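Cell division control protein Cdc48 (Mycobacterium smegmatis, PDB 5E7P) is a AAA-type ATPase that binds ADP at two sites and probably binds and hydrolyses ATP. Local coordinates at residues V694-E699 with K721-V726; V46-G51 with E699-A704; K668-A673 with A712-A717; I662-G667 with D677-A682. All coordinates share one frame; numbering follows the deposited sequence.

The chain first enters this set at 46-51, in the CDC48 N-terminal domain, and that partner waits some 650 residues for 699-704 to close contact 2. Within this long loop contact 4 opens at 662-667 and closes at 677-682, a short return between successive helices. Contact 3 starts at 668-673, so it crosses contact 4, and it also crosses contact 2 because 712-717 comes later. Contact 1 opens at 694-699, after contact 4 is complete, and closes last at 721-726, crossing contacts 2 and 3. Contacts 1 and 2 share Glu699. Contacts 1, 3 and 4 assemble the helical lid, and contact 2 ties it to the N-terminal domain.

Contact 1: V694-E699 with K721-V726; sequences VALLRE and KARETV
Leu696 and Glu699, one helical turn apart on helix 690-707, receive Ala722 of helix 716-725 and Val726 just beyond it, a compact example of how two inclined helices exchange apolar groups, with no hydrogen bond between the two segments. The segment axes come within 8.9 Å, their directions 129° apart. Leu696 holds CG anti to its own nitrogen (chi1 -176°), and this sends its CD1 branch across the gap, 3.7 Å from Ala722 CB. Leu696 CD1 also lies 3.6 Å from Arg723 CG, so it is the aliphatic root of the arginine, not its guanidinium group, that packs here. Glu699 starts out in the same anti direction but bends at chi2 (61°). Its CB rests against Val726 CG2 and Glu699 CG lies 3.7 Å from Ala722 CB, leaving the methylene part of the acid to do the packing. Thr725 crosses this chain at about a right angle, with OG1 beside Glu699 CG. Thr725 OG1 turns back to Ala722 O at 3.2 Å. Ala722 O also accepts from Thr725 N and Val726 N, so three donors grip one carbonyl where the chain turns away. Val726 spreads its two methyls along helix 690-707: CG1 lies 4.2 Å from Ala695 CB, while CG2 is 3.8 Å from Ala695 O. Tyr688 OH holds Val726 O from outside the pair. The arrangement belongs to the helical lid of a AAA+ ATPase module, whose helix 690-707 also touches bound ADP through Val694.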
loop_
_atom_site.group_PDB
_atom_site.type_symbol
_atom_site.label_atom_id
_atom_site.label_comp_id
_atom_site.label_asym_id
_atom_site.label_seq_id
_atom_site.Cartn_x
_atom_site.Cartn_y
_atom_site.Cartn_z
ATOM N N VAL A 694 -23.449 -7.042 0.300
ATOM C CA VAL A 694 -22.803 -5.732 0.281
ATOM C C VAL A 694 -23.373 -4.865 -0.842
ATOM O O VAL A 694 -23.566 -3.657 -0.677
ATOM C CB VAL A 694 -21.269 -5.876 0.112
ATOM C CG1 VAL A 694 -20.609 -4.519 -0.092
ATOM C CG2 VAL A 694 -20.668 -6.593 1.316
ATOM N N ALA A 695 -23.659 -5.494 -1.978
ATOM C CA ALA A 695 -24.202 -4.784 -3.133
ATOM C C ALA A 695 -25.671 -4.419 -2.936
ATOM O O ALA A 695 -26.152 -3.430 -3.489
ATOM C CB ALA A 695 -24.022 -5.610 -4.399
ATOM N N LEU A 696 -26.382 -5.222 -2.150
ATOM C CA LEU A 696 -27.787 -4.950 -1.862
ATOM C C LEU A 696 -27.936 -3.714 -0.977
ATOM O O LEU A 696 -28.892 -2.955 -1.115
ATOM C CB LEU A 696 -28.456 -6.161 -1.206
ATOM C CG LEU A 696 -29.959 -6.023 -0.938
ATOM C CD1 LEU A 696 -30.722 -5.788 -2.232
ATOM C CD2 LEU A 696 -30.508 -7.241 -0.208
ATOM N N LEU A 697 -26.982 -3.514 -0.072
ATOM C CA LEU A 697 -26.983 -2.344 0.801
ATOM C C LEU A 697 -26.569 -1.103 0.026
ATOM O O LEU A 697 -27.121 -0.020 0.219
ATOM C CB LEU A 697 -26.030 -2.553 1.977
ATOM C CG LEU A 697 -26.457 -3.561 3.043
ATOM C CD1 LEU A 697 -25.292 -3.865 3.969
ATOM C CD2 LEU A 697 -27.642 -3.026 3.827
ATOM N N ARG A 698 -25.576 -1.277 -0.839
ATOM C CA ARG A 698 -25.109 -0.226 -1.732
ATOM C C ARG A 698 -26.247 0.258 -2.624
ATOM O O ARG A 698 -26.491 1.459 -2.745
ATOM C CB ARG A 698 -23.963 -0.767 -2.586
ATOM C CG ARG A 698 -23.557 0.099 -3.766
ATOM C CD ARG A 698 -22.721 -0.730 -4.735
ATOM N NE ARG A 698 -21.970 0.086 -5.683
ATOM C CZ ARG A 698 -22.446 0.498 -6.853
ATOM N NH1 ARG A 698 -23.681 0.175 -7.213
ATOM N NH2 ARG A 698 -21.689 1.237 -7.656
ATOM N N GLU A 699 -26.947 -0.690 -3.237
ATOM C CA GLU A 699 -28.058 -0.369 -4.118
ATOM C C GLU A 699 -29.225 0.225 -3.341
ATOM O O GLU A 699 -29.889 1.143 -3.819
ATOM C CB GLU A 699 -28.509 -1.614 -4.881
ATOM C CG GLU A 699 -29.539 -1.340 -5.957
ATOM C CD GLU A 699 -29.028 -0.405 -7.043
ATOM O OE1 GLU A 699 -27.802 -0.385 -7.299
ATOM O OE2 GLU A 699 -29.860 0.311 -7.643
ATOM N N LYS A 721 -36.956 -2.691 -4.000
ATOM C CA LYS A 721 -36.579 -2.284 -5.348
ATOM C C LYS A 721 -35.146 -2.703 -5.663
ATOM O O LYS A 721 -34.854 -3.169 -6.762
ATOM C CB LYS A 721 -36.734 -0.774 -5.523
ATOM C CG LYS A 721 -36.377 -0.281 -6.915
ATOM C CD LYS A 721 -36.568 1.220 -7.040
ATOM C CE LYS A 721 -36.222 1.701 -8.443
ATOM N NZ LYS A 721 -36.402 3.173 -8.595
ATOM N N ALA A 722 -34.257 -2.534 -4.689
ATOM C CA ALA A 722 -32.859 -2.921 -4.843
ATOM C C ALA A 722 -32.728 -4.405 -5.171
ATOM O O ALA A 722 -31.874 -4.799 -5.966
ATOM C CB ALA A 722 -32.075 -2.583 -3.584
ATOM N N ARG A 723 -33.589 -5.218 -4.565
ATOM C CA ARG A 723 -33.568 -6.662 -4.780
ATOM C C ARG A 723 -33.959 -7.052 -6.203
ATOM O O ARG A 723 -33.764 -8.195 -6.614
ATOM C CB ARG A 723 -34.483 -7.374 -3.782
ATOM C CG ARG A 723 -34.019 -7.293 -2.341
ATOM C CD ARG A 723 -34.764 -8.289 -1.475
ATOM N NE ARG A 723 -34.577 -9.652 -1.959
ATOM C CZ ARG A 723 -35.100 -10.727 -1.381
ATOM N NH1 ARG A 723 -35.844 -10.599 -0.290
ATOM N NH2 ARG A 723 -34.878 -11.930 -1.892
ATOM N N GLU A 724 -34.519 -6.106 -6.950
ATOM C CA GLU A 724 -34.894 -6.363 -8.334
ATOM C C GLU A 724 -33.663 -6.355 -9.233
ATOM O O GLU A 724 -33.598 -7.095 -10.214
ATOM C CB GLU A 724 -35.918 -5.335 -8.821
ATOM C CG GLU A 724 -37.201 -5.308 -8.007
ATOM C CD GLU A 724 -38.188 -4.264 -8.501
ATOM O OE1 GLU A 724 -37.881 -3.572 -9.498
ATOM O OE2 GLU A 724 -39.271 -4.135 -7.889
ATOM N N THR A 725 -32.686 -5.519 -8.891
ATOM C CA THR A 725 -31.453 -5.425 -9.669
ATOM C C THR A 725 -30.332 -6.276 -9.073
ATOM O O THR A 725 -29.486 -6.795 -9.802
ATOM C CB THR A 725 -30.973 -3.967 -9.813
ATOM O OG1 THR A 725 -30.563 -3.464 -8.535
ATOM C CG2 THR A 725 -32.085 -3.091 -10.368
ATOM N N VAL A 726 -30.325 -6.415 -7.751
ATOM C CA VAL A 726 -29.330 -7.249 -7.083
ATOM C C VAL A 726 -29.887 -8.645 -6.817
ATOM O O VAL A 726 -30.651 -8.859 -5.874
ATOM C CB VAL A 726 -28.849 -6.621 -5.763
ATOM C CG1 VAL A 726 -27.758 -7.479 -5.140
ATOM C CG2 VAL A 726 -28.348 -5.203 -6.002
#

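Contact 2: V46-G51 with E699-A704; sequences VLAALG and ESAMTA
The seam between the CDC48 N-terminal domain and a AAA+ lid is built here from small side chains, with Ala48 and Ala49 of helix 44-50 laid on Ala701 and Met702 of helix 690-707. Alanines at the crossing let the helices come close: the segment axes are 7.4 Å apart at a crossing angle of -111°, and the CA atoms of Ala49 and Met702 are separated by 4.3 Å. Ala49 sits at the middle, its CB bond directed at the lid helix and Ala49 CB 3.7 Å from Met702 N. From the other side Ala701 CB points back, 3.9 Å from Ala49 N, and it lies 4.1 Å from Ala48 CB. No hydrogen bond joins the two segments; the match is apolar and close. Leu22 of strand 22-28 touches both Ala49 and Met702 and extends the buried patch into the N-terminal domain. Just beyond the crossing, helix 44-50 ends in a Schellman motif with Gly51 at positive phi, its bond from Gly51 N to Ala48 O being weak. On the side of the lid helix facing away, Thr703 OG1 bonds to Glu699 O from above the carbonyl plane, across that plane from Thr703 N. Met702 leaves its backbone with CG anti to N (chi1 176°), then bends at chi2 and chi3, which curls the thioether round so that its terminal CE methyl lies beside Ala49 O and 4.3 Å from Leu50 CD2.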
loop_
_atom_site.group_PDB
_atom_site.type_symbol
_atom_site.label_atom_id
_atom_site.label_comp_id
_atom_site.label_asym_id
_atom_site.label_seq_id
_atom_site.Cartn_x
_atom_site.Cartn_y
_atom_site.Cartn_z
ATOM N N VAL A 46 -23.777 8.266 1.769
ATOM C CA VAL A 46 -23.219 8.619 0.469
ATOM C C VAL A 46 -22.118 7.632 0.090
ATOM O O VAL A 46 -22.066 7.150 -1.042
ATOM C CB VAL A 46 -22.656 10.053 0.462
ATOM C CG1 VAL A 46 -22.004 10.368 -0.877
ATOM C CG2 VAL A 46 -23.757 11.051 0.770
ATOM N N LEU A 47 -21.249 7.331 1.051
ATOM C CA LEU A 47 -20.177 6.362 0.849
ATOM C C LEU A 47 -20.747 5.003 0.463
ATOM O O LEU A 47 -20.220 4.323 -0.418
ATOM C CB LEU A 47 -19.328 6.230 2.115
ATOM C CG LEU A 47 -18.566 7.467 2.592
ATOM C CD1 LEU A 47 -17.812 7.160 3.880
ATOM C CD2 LEU A 47 -17.612 7.966 1.517
ATOM N N ALA A 48 -21.832 4.616 1.125
ATOM C CA ALA A 48 -22.492 3.350 0.835
ATOM C C ALA A 48 -23.153 3.370 -0.546
ATOM O O ALA A 48 -23.042 2.413 -1.310
ATOM C CB ALA A 48 -23.512 3.030 1.916
ATOM N N ALA A 49 -23.831 4.469 -0.861
ATOM C CA ALA A 49 -24.527 4.610 -2.140
ATOM C C ALA A 49 -23.555 4.651 -3.315
ATOM O O ALA A 49 -23.854 4.151 -4.400
ATOM C CB ALA A 49 -25.399 5.859 -2.134
ATOM N N LEU A 50 -22.394 5.254 -3.092
ATOM C CA LEU A 50 -21.382 5.359 -4.134
ATOM C C LEU A 50 -20.567 4.075 -4.281
ATOM O O LEU A 50 -19.930 3.850 -5.309
ATOM C CB LEU A 50 -20.460 6.549 -3.866
ATOM C CG LEU A 50 -21.106 7.925 -4.024
ATOM C CD1 LEU A 50 -20.088 9.023 -3.743
ATOM C CD2 LEU A 50 -21.710 8.081 -5.421
ATOM N N GLY A 51 -20.590 3.237 -3.250
ATOM C CA GLY A 51 -19.881 1.970 -3.284
ATOM C C GLY A 51 -18.432 2.087 -2.855
ATOM O O GLY A 51 -17.581 1.311 -3.291
ATOM N N GLU A 699 -26.947 -0.690 -3.237
ATOM C CA GLU A 699 -28.058 -0.369 -4.118
ATOM C C GLU A 699 -29.225 0.225 -3.341
ATOM O O GLU A 699 -29.889 1.143 -3.819
ATOM C CB GLU A 699 -28.509 -1.614 -4.881
ATOM C CG GLU A 699 -29.539 -1.340 -5.957
ATOM C CD GLU A 699 -29.028 -0.405 -7.043
ATOM O OE1 GLU A 699 -27.802 -0.385 -7.299
ATOM O OE2 GLU A 699 -29.860 0.311 -7.643
ATOM N N SER A 700 -29.471 -0.300 -2.143
ATOM C CA SER A 700 -30.552 0.199 -1.297
ATOM C C SER A 700 -30.325 1.659 -0.932
ATOM O O SER A 700 -31.229 2.487 -1.054
ATOM C CB SER A 700 -30.686 -0.638 -0.023
ATOM O OG SER A 700 -31.118 -1.956 -0.314
ATOM N N ALA A 701 -29.112 1.964 -0.486
ATOM C CA ALA A 701 -28.759 3.320 -0.091
ATOM C C ALA A 701 -28.889 4.276 -1.270
ATOM O O ALA A 701 -29.389 5.389 -1.123
ATOM C CB ALA A 701 -27.348 3.359 0.480
ATOM N N MET A 702 -28.443 3.829 -2.441
ATOM C CA MET A 702 -28.520 4.641 -3.652
ATOM C C MET A 702 -29.969 4.854 -4.084
ATOM O O MET A 702 -30.342 5.943 -4.526
ATOM C CB MET A 702 -27.710 4.000 -4.784
ATOM C CG MET A 702 -27.812 4.734 -6.116
ATOM S SD MET A 702 -27.162 6.417 -6.067
ATOM C CE MET A 702 -25.434 6.144 -6.447
ATOM N N THR A 703 -30.783 3.812 -3.947
ATOM C CA THR A 703 -32.204 3.904 -4.257
ATOM C C THR A 703 -32.880 4.951 -3.371
ATOM O O THR A 703 -33.747 5.698 -3.824
ATOM C CB THR A 703 -32.909 2.536 -4.090
ATOM O OG1 THR A 703 -32.403 1.611 -5.061
ATOM C CG2 THR A 703 -34.409 2.673 -4.278
ATOM N N ALA A 704 -32.460 5.012 -2.111
ATOM C CA ALA A 704 -33.026 5.963 -1.161
ATOM C C ALA A 704 -32.556 7.392 -1.423
ATOM O O ALA A 704 -33.338 8.337 -1.319
ATOM C CB ALA A 704 -32.692 5.548 0.258
#

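Contact 3: K668-A673 with A712-A717; sequences KSIPLA and ADVTAA
A single parallel beta bridge, the smallest unit of sheet pairing, joins Leu672 to Val714 and so brings the loop after helix 656-666 alongside the approach to helix 716-725 of the lid. Val714 uses both polar groups of its backbone: Val714 N donates to Pro671 O at 3.2 Å, and Val714 O accepts from Ala673 N at 2.9 Å. Around this pair the side chains divide. Ile670 and Val714 meet obliquely, CG2 to CG2 at 3.8 Å, on a side where Val714 also touches Ser700 and Ala704 of helix 690-707. Leu672 instead lies alongside Val714, pointing the same way, with CD2 at 3.9 Å from Val714 CB. Asp713 brings OD1 against the proline ring, 3.4 Å from Pro671 CB, a polar atom on an aliphatic one. After the bridge the chain turns into helix 716-725. Thr715 is its N-cap, with OG1 placed between its own nitrogen and carbonyl carbon (chi1 69°) and capping a backbone N farther along. Asp718 returns a carboxylate oxygen to Thr715 N, consistent with a capping box. The other branch, Thr715 CG2, comes to 4.2 Å from Ala673 CB.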
loop_
_atom_site.group_PDB
_atom_site.type_symbol
_atom_site.label_atom_id
_atom_site.label_comp_id
_atom_site.label_asym_id
_atom_site.label_seq_id
_atom_site.Cartn_x
_atom_site.Cartn_y
_atom_site.Cartn_z
ATOM N N LYS A 668 -23.705 -0.503 8.966
ATOM C CA LYS A 668 -23.667 0.012 10.333
ATOM C C LYS A 668 -24.037 1.490 10.458
ATOM O O LYS A 668 -24.705 1.884 11.416
ATOM C CB LYS A 668 -22.301 -0.248 10.979
ATOM C CG LYS A 668 -21.144 0.522 10.363
ATOM C CD LYS A 668 -19.947 0.540 11.300
ATOM C CE LYS A 668 -20.325 1.109 12.667
ATOM N NZ LYS A 668 -19.171 1.130 13.614
ATOM N N SER A 669 -23.611 2.305 9.499
ATOM C CA SER A 669 -23.842 3.742 9.588
ATOM C C SER A 669 -24.871 4.253 8.582
ATOM O O SER A 669 -25.032 5.461 8.403
ATOM C CB SER A 669 -22.525 4.509 9.450
ATOM O OG SER A 669 -21.753 4.404 10.632
ATOM N N ILE A 670 -25.566 3.328 7.930
ATOM C CA ILE A 670 -26.651 3.687 7.029
ATOM C C ILE A 670 -27.934 3.857 7.830
ATOM O O ILE A 670 -28.417 2.898 8.434
ATOM C CB ILE A 670 -26.885 2.604 5.963
ATOM C CG1 ILE A 670 -25.616 2.367 5.144
ATOM C CG2 ILE A 670 -28.048 2.987 5.061
ATOM C CD1 ILE A 670 -25.701 1.167 4.218
ATOM N N PRO A 671 -28.486 5.081 7.849
ATOM C CA PRO A 671 -29.743 5.338 8.561
ATOM C C PRO A 671 -30.872 4.505 7.974
ATOM O O PRO A 671 -31.081 4.527 6.765
ATOM C CB PRO A 671 -29.998 6.825 8.294
ATOM C CG PRO A 671 -28.656 7.391 7.988
ATOM C CD PRO A 671 -27.936 6.307 7.247
ATOM N N LEU A 672 -31.583 3.774 8.824
ATOM C CA LEU A 672 -32.669 2.919 8.364
ATOM C C LEU A 672 -34.027 3.431 8.826
ATOM O O LEU A 672 -34.135 4.110 9.847
ATOM C CB LEU A 672 -32.466 1.485 8.857
ATOM C CG LEU A 672 -31.245 0.742 8.317
ATOM C CD1 LEU A 672 -31.173 -0.664 8.890
ATOM C CD2 LEU A 672 -31.287 0.704 6.803
ATOM N N ALA A 673 -35.061 3.106 8.059
ATOM C CA ALA A 673 -36.426 3.382 8.474
ATOM C C ALA A 673 -36.875 2.253 9.393
ATOM O O ALA A 673 -36.324 1.155 9.340
ATOM C CB ALA A 673 -37.337 3.490 7.267
ATOM N N ALA A 712 -33.526 10.688 3.403
ATOM C CA ALA A 712 -32.537 9.697 2.994
ATOM C C ALA A 712 -32.749 8.299 3.570
ATOM O O ALA A 712 -32.363 7.315 2.944
ATOM C CB ALA A 712 -31.140 10.194 3.327
ATOM N N ASP A 713 -33.353 8.219 4.753
ATOM C CA ASP A 713 -33.531 6.949 5.465
ATOM C C ASP A 713 -34.036 5.806 4.583
ATOM O O ASP A 713 -35.130 5.876 4.021
ATOM C CB ASP A 713 -34.467 7.133 6.661
ATOM C CG ASP A 713 -33.828 7.918 7.787
ATOM O OD1 ASP A 713 -32.777 8.552 7.548
ATOM O OD2 ASP A 713 -34.381 7.903 8.910
ATOM N N VAL A 714 -33.221 4.760 4.464
ATOM C CA VAL A 714 -33.548 3.606 3.630
ATOM C C VAL A 714 -34.810 2.905 4.116
ATOM O O VAL A 714 -34.878 2.450 5.256
ATOM C CB VAL A 714 -32.392 2.591 3.592
ATOM C CG1 VAL A 714 -32.814 1.332 2.849
ATOM C CG2 VAL A 714 -31.164 3.214 2.951
ATOM N N THR A 715 -35.806 2.823 3.240
ATOM C CA THR A 715 -37.082 2.208 3.579
ATOM C C THR A 715 -37.135 0.759 3.105
ATOM O O THR A 715 -36.230 0.287 2.415
ATOM C CB THR A 715 -38.258 2.979 2.949
ATOM O OG1 THR A 715 -38.244 2.800 1.526
ATOM C CG2 THR A 715 -38.157 4.462 3.274
ATOM N N ALA A 716 -38.200 0.058 3.484
ATOM C CA ALA A 716 -38.393 -1.326 3.073
ATOM C C ALA A 716 -38.626 -1.416 1.568
ATOM O O ALA A 716 -38.231 -2.388 0.924
ATOM C CB ALA A 716 -39.557 -1.948 3.831
ATOM N N ALA A 717 -39.268 -0.393 1.014
ATOM C CA ALA A 717 -39.521 -0.333 -0.420
ATOM C C ALA A 717 -38.221 -0.131 -1.188
ATOM O O ALA A 717 -38.045 -0.665 -2.283
ATOM C CB ALA A 717 -40.510 0.782 -0.741
#

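Contact 4: I662-G667 with D677-A682; sequences ILRTAG and DLDSLA
Leu663 and Arg664, neighbours on helix 656-666, meet helix 678-684 in two different ways, one apolar and one ionic, Leu663 being buried and Arg664 exposed. The segment axes come no closer than 10.4 Å, so long side chains must bridge the gap. In the apolar part Leu663 CD1 does most of the touching: it lies 3.7 Å from Leu678 O, 4.1 Å from Leu681 CD2 and 4.2 Å from Ala682 CB, with Leu663 and Leu681 crossing at about a right angle. Leu697 of helix 690-707 also touches Leu663. Leu678 returns the contact with CD1, which is 4.3 Å from Arg664 CG. In the ionic part Arg664, extended from CG to NE, carries its guanidinium to Asp679. Arg664 NH2 donates to Asp679 OD2 at 2.8 Å in a nearly straight bond, 176° at the hydrogen; OD2 lies in the guanidinium plane, while the donor meets it on the syn side but 31° out of the carboxylate plane. The two flat groups are twisted 47° apart; the modelled second arm, NH1 to OD1, is implausibly short and its detail doubtful. Helix capping makes a third kind: Asp677 OD1 accepts from Asp679 N at 3.3 Å. The aspartate paired with the arginine thus lies in the first turn of its helix, where the N-terminal dipole would probably help stabilise its negative charge along with Arg664.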
loop_
_atom_site.group_PDB
_atom_site.type_symbol
_atom_site.label_atom_id
_atom_site.label_comp_id
_atom_site.label_asym_id
_atom_site.label_seq_id
_atom_site.Cartn_x
_atom_site.Cartn_y
_atom_site.Cartn_z
ATOM N N ILE A 662 -22.686 -9.696 8.073
ATOM C CA ILE A 662 -22.274 -8.977 6.873
ATOM C C ILE A 662 -23.120 -7.725 6.634
ATOM O O ILE A 662 -22.585 -6.648 6.373
ATOM C CB ILE A 662 -22.332 -9.892 5.634
ATOM C CG1 ILE A 662 -21.358 -11.061 5.800
ATOM C CG2 ILE A 662 -21.999 -9.112 4.381
ATOM C CD1 ILE A 662 -21.523 -12.151 4.766
ATOM N N LEU A 663 -24.437 -7.865 6.735
ATOM C CA LEU A 663 -25.326 -6.718 6.595
ATOM C C LEU A 663 -25.058 -5.673 7.678
ATOM O O LEU A 663 -24.941 -4.483 7.385
ATOM C CB LEU A 663 -26.791 -7.155 6.634
ATOM C CG LEU A 663 -27.318 -7.911 5.414
ATOM C CD1 LEU A 663 -28.756 -8.360 5.646
ATOM C CD2 LEU A 663 -27.214 -7.055 4.163
ATOM N N ARG A 664 -24.957 -6.123 8.926
ATOM C CA ARG A 664 -24.711 -5.212 10.042
ATOM C C ARG A 664 -23.355 -4.521 9.954
ATOM O O ARG A 664 -23.240 -3.335 10.256
ATOM C CB ARG A 664 -24.857 -5.929 11.385
ATOM C CG ARG A 664 -26.293 -6.112 11.822
ATOM C CD ARG A 664 -26.396 -6.304 13.326
ATOM N NE ARG A 664 -27.773 -6.128 13.777
ATOM C CZ ARG A 664 -28.690 -7.088 13.753
ATOM N NH1 ARG A 664 -28.374 -8.295 13.302
ATOM N NH2 ARG A 664 -29.924 -6.842 14.174
ATOM N N THR A 665 -22.331 -5.266 9.546
ATOM C CA THR A 665 -20.999 -4.700 9.376
ATOM C C THR A 665 -21.005 -3.597 8.321
ATOM O O THR A 665 -20.547 -2.483 8.570
ATOM C CB THR A 665 -19.961 -5.783 8.984
ATOM O OG1 THR A 665 -19.669 -6.609 10.120
ATOM C CG2 THR A 665 -18.672 -5.141 8.499
ATOM N N ALA A 666 -21.541 -3.908 7.146
ATOM C CA ALA A 666 -21.529 -2.965 6.035
ATOM C C ALA A 666 -22.569 -1.855 6.183
ATOM O O ALA A 666 -22.348 -0.726 5.742
ATOM C CB ALA A 666 -21.714 -3.699 4.713
ATOM N N GLY A 667 -23.699 -2.174 6.803
ATOM C CA GLY A 667 -24.785 -1.218 6.923
ATOM C C GLY A 667 -24.829 -0.503 8.256
ATOM O O GLY A 667 -25.860 0.058 8.631
ATOM N N ASP A 677 -35.860 -4.350 8.845
ATOM C CA ASP A 677 -35.293 -5.278 9.815
ATOM C C ASP A 677 -34.205 -6.128 9.159
ATOM O O ASP A 677 -34.498 -7.059 8.406
ATOM C CB ASP A 677 -36.395 -6.165 10.394
ATOM C CG ASP A 677 -35.869 -7.182 11.389
ATOM O OD1 ASP A 677 -34.777 -6.960 11.955
ATOM O OD2 ASP A 677 -36.557 -8.203 11.611
ATOM N N LEU A 678 -32.951 -5.799 9.451
ATOM C CA LEU A 678 -31.814 -6.475 8.835
ATOM C C LEU A 678 -31.776 -7.969 9.135
ATOM O O LEU A 678 -31.241 -8.754 8.353
ATOM C CB LEU A 678 -30.498 -5.821 9.265
ATOM C CG LEU A 678 -30.219 -4.427 8.697
ATOM C CD1 LEU A 678 -28.788 -3.995 9.011
ATOM C CD2 LEU A 678 -30.482 -4.389 7.194
ATOM N N ASP A 679 -32.356 -8.362 10.265
ATOM C CA ASP A 679 -32.348 -9.762 10.669
ATOM C C ASP A 679 -33.287 -10.612 9.822
ATOM O O ASP A 679 -32.878 -11.634 9.270
ATOM C CB ASP A 679 -32.685 -9.897 12.153
ATOM C CG ASP A 679 -31.617 -9.297 13.045
ATOM O OD1 ASP A 679 -30.436 -9.299 12.636
ATOM O OD2 ASP A 679 -31.959 -8.824 14.150
ATOM N N SER A 680 -34.543 -10.192 9.717
ATOM C CA SER A 680 -35.502 -10.900 8.876
ATOM C C SER A 680 -35.080 -10.834 7.408
ATOM O O SER A 680 -35.291 -11.780 6.648
ATOM C CB SER A 680 -36.910 -10.334 9.065
ATOM O OG SER A 680 -36.919 -8.930 8.889
ATOM N N LEU A 681 -34.475 -9.715 7.019
ATOM C CA LEU A 681 -33.939 -9.566 5.671
ATOM C C LEU A 681 -32.874 -10.622 5.387
ATOM O O LEU A 681 -32.806 -11.169 4.288
ATOM C CB LEU A 681 -33.352 -8.166 5.476
ATOM C CG LEU A 681 -32.691 -7.896 4.121
ATOM C CD1 LEU A 681 -33.697 -8.065 2.995
ATOM C CD2 LEU A 681 -32.067 -6.513 4.080
ATOM N N ALA A 682 -32.048 -10.906 6.385
ATOM C CA ALA A 682 -30.996 -11.904 6.239
ATOM C C ALA A 682 -31.578 -13.289 5.965
ATOM O O ALA A 682 -31.052 -14.040 5.141
ATOM C CB ALA A 682 -30.112 -11.930 7.474
#